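Local coordinates for protein DNMT2 (Spodoptera frugiperda, PDB 4H0N) that probably methylates a cytosine in the anticodon loop of tRNA(Asp), and also acts on cytosine in DNA, with S-adenosyl-L-methionine as methyl donor, at residues 4-9 with 18-23; 41-44 with 49-52; 161-166 with 325-330. The protein carries 3 engineered substitutions. One frame throughout, in Å; residues are numbered along the deposited sequence.

Interaction 1. Residues 4-9 with 18-23; sequences HKILEL and CAWKES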
loop_
_atom_site.group_PDB
_atom_site.type_symbol
_atom_site.label_atom_id
_atom_site.label_comp_id
_atom_site.label_asym_id
_atom_site.label_seq_id
_atom_site.Cartn_x
_atom_site.Cartn_y
_atom_site.Cartn_z
ATOM N N HIS A 4 -13.594 -18.450 7.494
ATOM C CA HIS A 4 -12.144 -18.276 7.488
ATOM C C HIS A 4 -11.656 -17.427 8.663
ATOM O O HIS A 4 -12.249 -16.396 8.988
ATOM C CB HIS A 4 -11.690 -17.626 6.184
ATOM C CG HIS A 4 -11.930 -18.464 4.971
ATOM N ND1 HIS A 4 -11.427 -19.744 4.840
ATOM C CD2 HIS A 4 -12.600 -18.204 3.824
ATOM C CE1 HIS A 4 -11.789 -20.235 3.667
ATOM N NE2 HIS A 4 -12.498 -19.323 3.032
ATOM N N LYS A 5 -10.563 -17.865 9.285
ATOM C CA LYS A 5 -9.932 -17.121 10.366
ATOM C C LYS A 5 -8.659 -16.469 9.833
ATOM O O LYS A 5 -7.723 -17.159 9.426
ATOM C CB LYS A 5 -9.593 -18.054 11.531
ATOM C CG LYS A 5 -10.729 -18.958 11.989
ATOM C CD LYS A 5 -11.898 -18.154 12.499
ATOM C CE LYS A 5 -13.133 -18.409 11.653
ATOM N NZ LYS A 5 -14.236 -17.446 11.945
ATOM N N ILE A 6 -8.617 -15.142 9.825
ATOM C CA ILE A 6 -7.474 -14.454 9.237
ATOM C C ILE A 6 -6.478 -13.929 10.276
ATOM O O ILE A 6 -6.853 -13.363 11.305
ATOM C CB ILE A 6 -7.906 -13.318 8.269
ATOM C CG1 ILE A 6 -8.586 -13.894 7.026
ATOM C CG2 ILE A 6 -6.710 -12.507 7.818
ATOM C CD1 ILE A 6 -10.082 -13.946 7.108
ATOM N N LEU A 7 -5.200 -14.161 10.003
ATOM C CA LEU A 7 -4.128 -13.505 10.722
ATOM C C LEU A 7 -3.572 -12.431 9.810
ATOM O O LEU A 7 -3.122 -12.715 8.698
ATOM C CB LEU A 7 -3.033 -14.501 11.085
ATOM C CG LEU A 7 -1.854 -13.879 11.826
ATOM C CD1 LEU A 7 -2.349 -13.053 13.004
ATOM C CD2 LEU A 7 -0.886 -14.958 12.289
ATOM N N GLU A 8 -3.619 -11.190 10.276
ATOM C CA GLU A 8 -3.197 -10.054 9.471
ATOM C C GLU A 8 -1.882 -9.491 10.002
ATOM O O GLU A 8 -1.866 -8.788 11.009
ATOM C CB GLU A 8 -4.289 -8.989 9.495
ATOM C CG GLU A 8 -4.046 -7.791 8.613
ATOM C CD GLU A 8 -5.079 -6.715 8.853
ATOM O OE1 GLU A 8 -5.125 -5.741 8.067
ATOM O OE2 GLU A 8 -5.846 -6.845 9.837
ATOM N N LEU A 9 -0.784 -9.813 9.323
ATOM C CA LEU A 9 0.551 -9.426 9.777
ATOM C C LEU A 9 1.024 -8.141 9.129
ATOM O O LEU A 9 0.752 -7.898 7.952
ATOM C CB LEU A 9 1.552 -10.523 9.455
ATOM C CG LEU A 9 1.235 -11.897 10.022
ATOM C CD1 LEU A 9 2.343 -12.861 9.636
ATOM C CD2 LEU A 9 1.070 -11.803 11.530
ATOM N N CYS A 18 -9.681 -3.998 5.172
ATOM C CA CYS A 18 -10.609 -3.309 4.290
ATOM C C CYS A 18 -10.845 -4.090 3.011
ATOM O O CYS A 18 -11.940 -4.067 2.459
ATOM C CB CYS A 18 -10.095 -1.913 3.957
ATOM S SG CYS A 18 -10.423 -0.719 5.248
ATOM N N ALA A 19 -9.811 -4.783 2.551
ATOM C CA ALA A 19 -9.882 -5.529 1.306
ATOM C C ALA A 19 -10.660 -6.835 1.475
ATOM O O ALA A 19 -11.359 -7.277 0.559
ATOM C CB ALA A 19 -8.482 -5.798 0.777
ATOM N N TRP A 20 -10.539 -7.446 2.647
ATOM C CA TRP A 20 -11.267 -8.673 2.944
ATOM C C TRP A 20 -12.776 -8.443 2.900
ATOM O O TRP A 20 -13.527 -9.291 2.419
ATOM C CB TRP A 20 -10.871 -9.222 4.312
ATOM C CG TRP A 20 -11.560 -10.506 4.623
ATOM C CD1 TRP A 20 -12.628 -10.688 5.457
ATOM C CD2 TRP A 20 -11.251 -11.793 4.082
ATOM N NE1 TRP A 20 -12.991 -12.010 5.474
ATOM C CE2 TRP A 20 -12.163 -12.708 4.634
ATOM C CE3 TRP A 20 -10.282 -12.257 3.185
ATOM C CZ2 TRP A 20 -12.139 -14.065 4.321
ATOM C CZ3 TRP A 20 -10.260 -13.604 2.876
ATOM C CH2 TRP A 20 -11.181 -14.493 3.442
ATOM N N LYS A 21 -13.213 -7.291 3.406
ATOM C CA LYS A 21 -14.622 -6.923 3.369
ATOM C C LYS A 21 -15.099 -6.753 1.939
ATOM O O LYS A 21 -16.150 -7.263 1.566
ATOM C CB LYS A 21 -14.867 -5.634 4.152
ATOM C CG LYS A 21 -14.864 -5.810 5.658
ATOM C CD LYS A 21 -15.166 -4.492 6.365
ATOM C CE LYS A 21 -15.145 -4.655 7.882
ATOM N NZ LYS A 21 -15.646 -3.439 8.588
ATOM N N GLU A 22 -14.318 -6.034 1.142
ATOM C CA GLU A 22 -14.695 -5.756 -0.236
ATOM C C GLU A 22 -14.845 -7.024 -1.076
ATOM O O GLU A 22 -15.581 -7.033 -2.060
ATOM C CB GLU A 22 -13.694 -4.795 -0.883
ATOM C CG GLU A 22 -14.232 -3.390 -1.091
ATOM C CD GLU A 22 -15.036 -3.252 -2.375
ATOM O OE1 GLU A 22 -16.193 -2.786 -2.310
ATOM O OE2 GLU A 22 -14.505 -3.595 -3.453
ATOM N N SER A 23 -14.163 -8.094 -0.675
ATOM C CA SER A 23 -14.174 -9.349 -1.431
ATOM C C SER A 23 -15.498 -10.093 -1.317
ATOM O O SER A 23 -15.860 -10.858 -2.210
ATOM C CB SER A 23 -13.025 -10.265 -0.982
ATOM O OG SER A 23 -13.203 -10.719 0.352
#
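Strand 4-9 and the helical residues 18-23 come closest in backbone terms at Ile-6 and Trp-20, whose CA atoms stand 9.3 Å apart, a gap that their side chains span. The two segments belong to the first beta-alpha-beta unit of the Rossmann-like methyltransferase fold, in which helix 15-23 connects strand 4-9 to its parallel neighbour 27-33. Trp-20 turns its indole toward the sheet with CG anti to the backbone N (chi1 -178°), which sends the bicyclic ring away from the helix surface. Over one face of this ring lies the end of Ile-6. Its CD1 is 3.6 Å from the centroid of the six-membered ring and 21° from the normal, a CH-pi contact; CE2 and CZ2 of Trp-20 are the ring atoms nearest to that methyl, each 3.5 Å from Ile-6 CD1. The indole also meets Phe-332 of helix 321-332, edge to face, and touches Leu-328 of the same helix, while NE1 makes a weak hydrogen bond to Gly-27 O. With an alanine in place of Trp-20, the Ile-6 methyl is likely to lose the aromatic face it rests on, and a gap would probably open between strand and helix. His-4 approaches differently, its side chain running about perpendicular to that of Trp-20. Its ND1 is hydrogen-bonded to Asp-71 OD2, which helps fix the imidazole's rotation. The carbon on the other side of CG makes the contact: His-4 CD2 sits at the indole edge, near its plane, 4.0 Å from Trp-20 CH2.

Interaction 2. Residues 41-44 with 49-52; sequences SVYK and ETNL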
loop_
_atom_site.group_PDB
_atom_site.type_symbol
_atom_site.label_atom_id
_atom_site.label_comp_id
_atom_site.label_asym_id
_atom_site.label_seq_id
_atom_site.Cartn_x
_atom_site.Cartn_y
_atom_site.Cartn_z
ATOM N N SER A 41 -3.334 2.716 16.506
ATOM C CA SER A 41 -4.386 3.600 17.000
ATOM C C SER A 41 -5.382 3.890 15.889
ATOM O O SER A 41 -6.590 3.936 16.114
ATOM C CB SER A 41 -3.795 4.908 17.521
ATOM O OG SER A 41 -3.453 5.767 16.449
ATOM N N VAL A 42 -4.859 4.081 14.685
ATOM C CA VAL A 42 -5.687 4.291 13.508
ATOM C C VAL A 42 -6.481 3.029 13.211
ATOM O O VAL A 42 -7.665 3.089 12.882
ATOM C CB VAL A 42 -4.819 4.644 12.297
ATOM C CG1 VAL A 42 -5.650 4.658 11.024
ATOM C CG2 VAL A 42 -4.133 5.980 12.525
ATOM N N TYR A 43 -5.821 1.884 13.339
ATOM C CA TYR A 43 -6.471 0.600 13.105
ATOM C C TYR A 43 -7.606 0.385 14.104
ATOM O O TYR A 43 -8.689 -0.064 13.730
ATOM C CB TYR A 43 -5.459 -0.554 13.184
ATOM C CG TYR A 43 -6.017 -1.904 12.769
ATOM C CD1 TYR A 43 -5.693 -2.461 11.539
ATOM C CD2 TYR A 43 -6.868 -2.618 13.605
ATOM C CE1 TYR A 43 -6.204 -3.691 11.149
ATOM C CE2 TYR A 43 -7.388 -3.841 13.224
ATOM C CZ TYR A 43 -7.054 -4.379 11.994
ATOM O OH TYR A 43 -7.568 -5.608 11.617
ATOM N N LYS A 44 -7.353 0.704 15.370
ATOM C CA LYS A 44 -8.348 0.499 16.421
ATOM C C LYS A 44 -9.557 1.401 16.219
ATOM O O LYS A 44 -10.676 1.069 16.609
ATOM C CB LYS A 44 -7.738 0.747 17.800
ATOM C CG LYS A 44 -7.695 -0.494 18.679
ATOM C CD LYS A 44 -7.353 -0.171 20.133
ATOM C CE LYS A 44 -8.454 0.629 20.816
ATOM N NZ LYS A 44 -8.295 2.106 20.645
ATOM N N GLU A 49 -13.512 -3.712 17.137
ATOM C CA GLU A 49 -13.898 -5.079 17.463
ATOM C C GLU A 49 -12.755 -6.080 17.294
ATOM O O GLU A 49 -12.794 -7.178 17.848
ATOM C CB GLU A 49 -15.089 -5.502 16.587
ATOM C CG GLU A 49 -14.744 -5.794 15.107
ATOM C CD GLU A 49 -14.517 -4.540 14.258
ATOM O OE1 GLU A 49 -14.690 -3.415 14.768
ATOM O OE2 GLU A 49 -14.167 -4.685 13.067
ATOM N N THR A 50 -11.738 -5.690 16.537
ATOM C CA THR A 50 -10.717 -6.628 16.085
ATOM C C THR A 50 -9.527 -6.776 17.032
ATOM O O THR A 50 -8.959 -5.786 17.493
ATOM C CB THR A 50 -10.217 -6.226 14.697
ATOM O OG1 THR A 50 -11.321 -6.250 13.783
ATOM C CG2 THR A 50 -9.129 -7.168 14.210
ATOM N N ASN A 51 -9.151 -8.022 17.309
ATOM C CA ASN A 51 -7.949 -8.321 18.084
ATOM C C ASN A 51 -6.685 -7.743 17.454
ATOM O O ASN A 51 -6.205 -8.229 16.426
ATOM C CB ASN A 51 -7.791 -9.831 18.251
ATOM C CG ASN A 51 -8.072 -10.294 19.661
ATOM O OD1 ASN A 51 -7.533 -9.747 20.625
ATOM N ND2 ASN A 51 -8.924 -11.306 19.793
ATOM N N LEU A 52 -6.148 -6.701 18.082
ATOM C CA LEU A 52 -4.940 -6.050 17.592
ATOM C C LEU A 52 -3.822 -6.143 18.625
ATOM O O LEU A 52 -3.976 -5.703 19.764
ATOM C CB LEU A 52 -5.235 -4.593 17.237
ATOM C CG LEU A 52 -4.068 -3.618 17.077
ATOM C CD1 LEU A 52 -3.154 -4.012 15.922
ATOM C CD2 LEU A 52 -4.613 -2.214 16.886
#
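The phenolic OH of Tyr-43, beside the methyl of Thr-50, is a polar atom gripped by two hydrogen bonds, to Glu-8 OE2 and His-17 ND1. Both partners lie beyond the two segments, so the ring's far end is anchored to strand 4-9 and helix 15-23, and two bonds on one oxygen restrain how the phenol can swing. The contact with residues 49-52 is apolar by comparison. Tyr-43 reaches it with CG anti to the backbone N (chi1 -172°), lying across the gap between helix and loop. Thr-50 arrives at the ring's edge: its CB is in the ring plane, 4.0 Å from Tyr-43 CE2, and its CG2 comes to 3.4 Å from Tyr-43 OH. The two side chains run at about a right angle; the threonine's CB and methyl meet the rim of the phenol, while its OG1 makes a weak hydrogen bond to OE2 of Glu-49. Leu-52 serves the inner end of the tyrosine. The two run past each other in opposite directions, bringing Leu-52 CD2 to 4.0 Å from Tyr-43 CD2 and near its CB. That same methyl also meets the aliphatic part of Lys-44, at 4.0 Å from CG, before the lysine chain bends away. Tyr-43 further touches Ile-29 and Ala-32 of strand 27-33. Helix 37-46 is thus held against the loop leading into edge strand 52-53, which pairs in parallel with strand 27-33: a beta-alpha-beta crossover of the Rossmann-like fold, with Gly-14 and Asp-34, probable cofactor-binding residues, close by.

Interaction 3. Residues 161-166 with 325-330; sequences RYYCTA and SELLKI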
loop_
_atom_site.group_PDB
_atom_site.type_symbol
_atom_site.label_atom_id
_atom_site.label_comp_id
_atom_site.label_asym_id
_atom_site.label_seq_id
_atom_site.Cartn_x
_atom_site.Cartn_y
_atom_site.Cartn_z
ATOM N N ARG A 161 3.389 -3.208 -7.444
ATOM C CA ARG A 161 3.716 -4.034 -6.291
ATOM C C ARG A 161 3.800 -5.513 -6.669
ATOM O O ARG A 161 3.182 -5.964 -7.639
ATOM C CB ARG A 161 2.660 -3.863 -5.203
ATOM C CG ARG A 161 2.607 -2.485 -4.589
ATOM C CD ARG A 161 3.921 -2.169 -3.921
ATOM N NE ARG A 161 3.791 -1.145 -2.890
ATOM C CZ ARG A 161 3.975 0.155 -3.097
ATOM N NH1 ARG A 161 4.290 0.600 -4.306
ATOM N NH2 ARG A 161 3.843 1.013 -2.093
ATOM N N TYR A 162 4.569 -6.260 -5.886
ATOM C CA TYR A 162 4.656 -7.703 -6.026
ATOM C C TYR A 162 3.558 -8.347 -5.200
ATOM O O TYR A 162 3.267 -7.898 -4.091
ATOM C CB TYR A 162 6.020 -8.191 -5.537
ATOM C CG TYR A 162 6.119 -9.686 -5.350
ATOM C CD1 TYR A 162 6.561 -10.508 -6.380
ATOM C CD2 TYR A 162 5.779 -10.281 -4.138
ATOM C CE1 TYR A 162 6.659 -11.879 -6.207
ATOM C CE2 TYR A 162 5.868 -11.643 -3.960
ATOM C CZ TYR A 162 6.311 -12.438 -4.992
ATOM O OH TYR A 162 6.397 -13.798 -4.804
ATOM N N TYR A 163 2.959 -9.408 -5.731
ATOM C CA TYR A 163 1.980 -10.183 -4.975
ATOM C C TYR A 163 2.195 -11.673 -5.142
ATOM O O TYR A 163 2.608 -12.142 -6.202
ATOM C CB TYR A 163 0.557 -9.844 -5.401
ATOM C CG TYR A 163 0.167 -8.415 -5.142
ATOM C CD1 TYR A 163 -0.348 -8.029 -3.910
ATOM C CD2 TYR A 163 0.310 -7.445 -6.130
ATOM C CE1 TYR A 163 -0.716 -6.719 -3.673
ATOM C CE2 TYR A 163 -0.049 -6.132 -5.898
ATOM C CZ TYR A 163 -0.564 -5.777 -4.669
ATOM O OH TYR A 163 -0.927 -4.475 -4.431
ATOM N N CYS A 164 1.898 -12.414 -4.083
ATOM C CA CYS A 164 1.917 -13.861 -4.143
ATOM C C CYS A 164 0.667 -14.422 -3.475
ATOM O O CYS A 164 0.419 -14.172 -2.294
ATOM C CB CYS A 164 3.174 -14.403 -3.462
ATOM S SG CYS A 164 3.292 -16.204 -3.498
ATOM N N THR A 165 -0.134 -15.153 -4.240
ATOM C CA THR A 165 -1.266 -15.875 -3.673
ATOM C C THR A 165 -0.876 -17.341 -3.521
ATOM O O THR A 165 -0.798 -18.073 -4.504
ATOM C CB THR A 165 -2.534 -15.739 -4.537
ATOM O OG1 THR A 165 -2.206 -15.961 -5.914
ATOM C CG2 THR A 165 -3.132 -14.348 -4.392
ATOM N N ALA A 166 -0.600 -17.753 -2.287
ATOM C CA ALA A 166 -0.135 -19.108 -2.008
ATOM C C ALA A 166 -1.238 -19.908 -1.339
ATOM O O ALA A 166 -2.001 -19.381 -0.532
ATOM C CB ALA A 166 1.106 -19.079 -1.144
ATOM N N SER A 325 -8.502 -7.103 -2.850
ATOM C CA SER A 325 -9.827 -7.691 -2.895
ATOM C C SER A 325 -9.950 -8.587 -4.127
ATOM O O SER A 325 -10.489 -9.698 -4.056
ATOM C CB SER A 325 -10.883 -6.591 -2.914
ATOM O OG SER A 325 -12.182 -7.129 -2.755
ATOM N N GLU A 326 -9.426 -8.117 -5.254
ATOM C CA GLU A 326 -9.449 -8.911 -6.480
ATOM C C GLU A 326 -8.575 -10.164 -6.416
ATOM O O GLU A 326 -8.925 -11.190 -6.993
ATOM C CB GLU A 326 -9.084 -8.055 -7.695
ATOM C CG GLU A 326 -10.140 -7.015 -8.034
ATOM C CD GLU A 326 -11.509 -7.630 -8.281
ATOM O OE1 GLU A 326 -11.606 -8.594 -9.074
ATOM O OE2 GLU A 326 -12.491 -7.155 -7.671
ATOM N N LEU A 327 -7.442 -10.081 -5.723
ATOM C CA LEU A 327 -6.558 -11.235 -5.570
ATOM C C LEU A 327 -7.151 -12.228 -4.577
ATOM O O LEU A 327 -7.032 -13.443 -4.754
ATOM C CB LEU A 327 -5.163 -10.802 -5.113
ATOM C CG LEU A 327 -4.288 -10.038 -6.108
ATOM C CD1 LEU A 327 -3.062 -9.488 -5.414
ATOM C CD2 LEU A 327 -3.880 -10.923 -7.265
ATOM N N LEU A 328 -7.792 -11.704 -3.534
ATOM C CA LEU A 328 -8.502 -12.545 -2.570
ATOM C C LEU A 328 -9.582 -13.384 -3.248
ATOM O O LEU A 328 -9.738 -14.563 -2.931
ATOM C CB LEU A 328 -9.103 -11.707 -1.436
ATOM C CG LEU A 328 -8.135 -11.211 -0.358
ATOM C CD1 LEU A 328 -8.823 -10.226 0.573
ATOM C CD2 LEU A 328 -7.576 -12.374 0.431
ATOM N N LYS A 329 -10.316 -12.783 -4.183
ATOM C CA LYS A 329 -11.303 -13.530 -4.966
ATOM C C LYS A 329 -10.640 -14.668 -5.731
ATOM O O LYS A 329 -11.146 -15.790 -5.756
ATOM C CB LYS A 329 -12.048 -12.618 -5.943
ATOM C CG LYS A 329 -12.945 -11.606 -5.268
ATOM C CD LYS A 329 -13.531 -10.630 -6.270
ATOM C CE LYS A 329 -14.073 -9.407 -5.561
ATOM N NZ LYS A 329 -15.153 -8.748 -6.341
ATOM N N ILE A 330 -9.502 -14.374 -6.346
ATOM C CA ILE A 330 -8.775 -15.371 -7.114
ATOM C C ILE A 330 -8.217 -16.469 -6.207
ATOM O O ILE A 330 -8.364 -17.660 -6.492
ATOM C CB ILE A 330 -7.646 -14.710 -7.924
ATOM C CG1 ILE A 330 -8.243 -13.922 -9.090
ATOM C CG2 ILE A 330 -6.662 -15.742 -8.437
ATOM C CD1 ILE A 330 -7.234 -13.131 -9.866
#
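Two torsions bring Leu-327 over the ring of Tyr-163: the tyrosine CG is anti to its own carbonyl carbon (chi1 -63°), standing the ring up from the strand, and the leucine's chi2 of 170° extends CD1 away from the helix. The side chains cross at about a right angle. CD1 of Leu-327 comes down on one face of the phenol, 3.8 Å from its centroid and 29° off the normal, a CH-pi contact. It lies displaced toward the root of the ring, since CG and CD1 of Tyr-163 are its nearest ring atoms while the Tyr-163 CB is also close, 3.6 Å from Leu-327 CD1. Two residues further along the strand, Thr-165 supports the base of the same leucine: its CG2 is 4.1 Å from Leu-327 CB and 4.0 Å from Leu-327 O. Its hydroxyl, OG1, has a weak hydrogen bond to Gln-144 O, leaving the methyl branch to meet the helix. Leu-327 thus touches two alternate strand residues, Tyr-163 and Thr-165, and the three side chains are all buried. Phe-146 and Leu-148 of strand 141-148 also touch Leu-327, widening its seat on the sheet. Strand 161-168 runs antiparallel to both of its neighbours, 114-119 and 141-148; helix 321-332 packs on the face bearing Tyr-163 and Thr-165, and helix 127-138 on the other, against Tyr-162 and Cys-164.

How the interactions relate
Interactions 1 and 2, with centres 13 Å apart, are joined by the hydrogen bond from Tyr-43 OH to Glu-8 OE2, 2.8 Å long. Interaction 3 lies 12 Å from interaction 1, centre to centre, and reaches the same mixed sheet; there helices 15-23 and 321-332 pack together, with Trp-20 CE3 3.6 Å from Leu-328 CD1. Interactions 2 and 3 do not touch, their nearest atoms being about 12 Å apart, so interaction 1 bridges them. Their distances from the bound S-adenosyl-L-homocysteine differ: the side chains of Tyr-43, Tyr-163 and Ile-6 are about 7, 9 and 12 Å from it. Interaction 2 comes nearest the pocket, the Tyr-43 side chain also lying about 3 Å from Gly-14, which probably binds the cofactor.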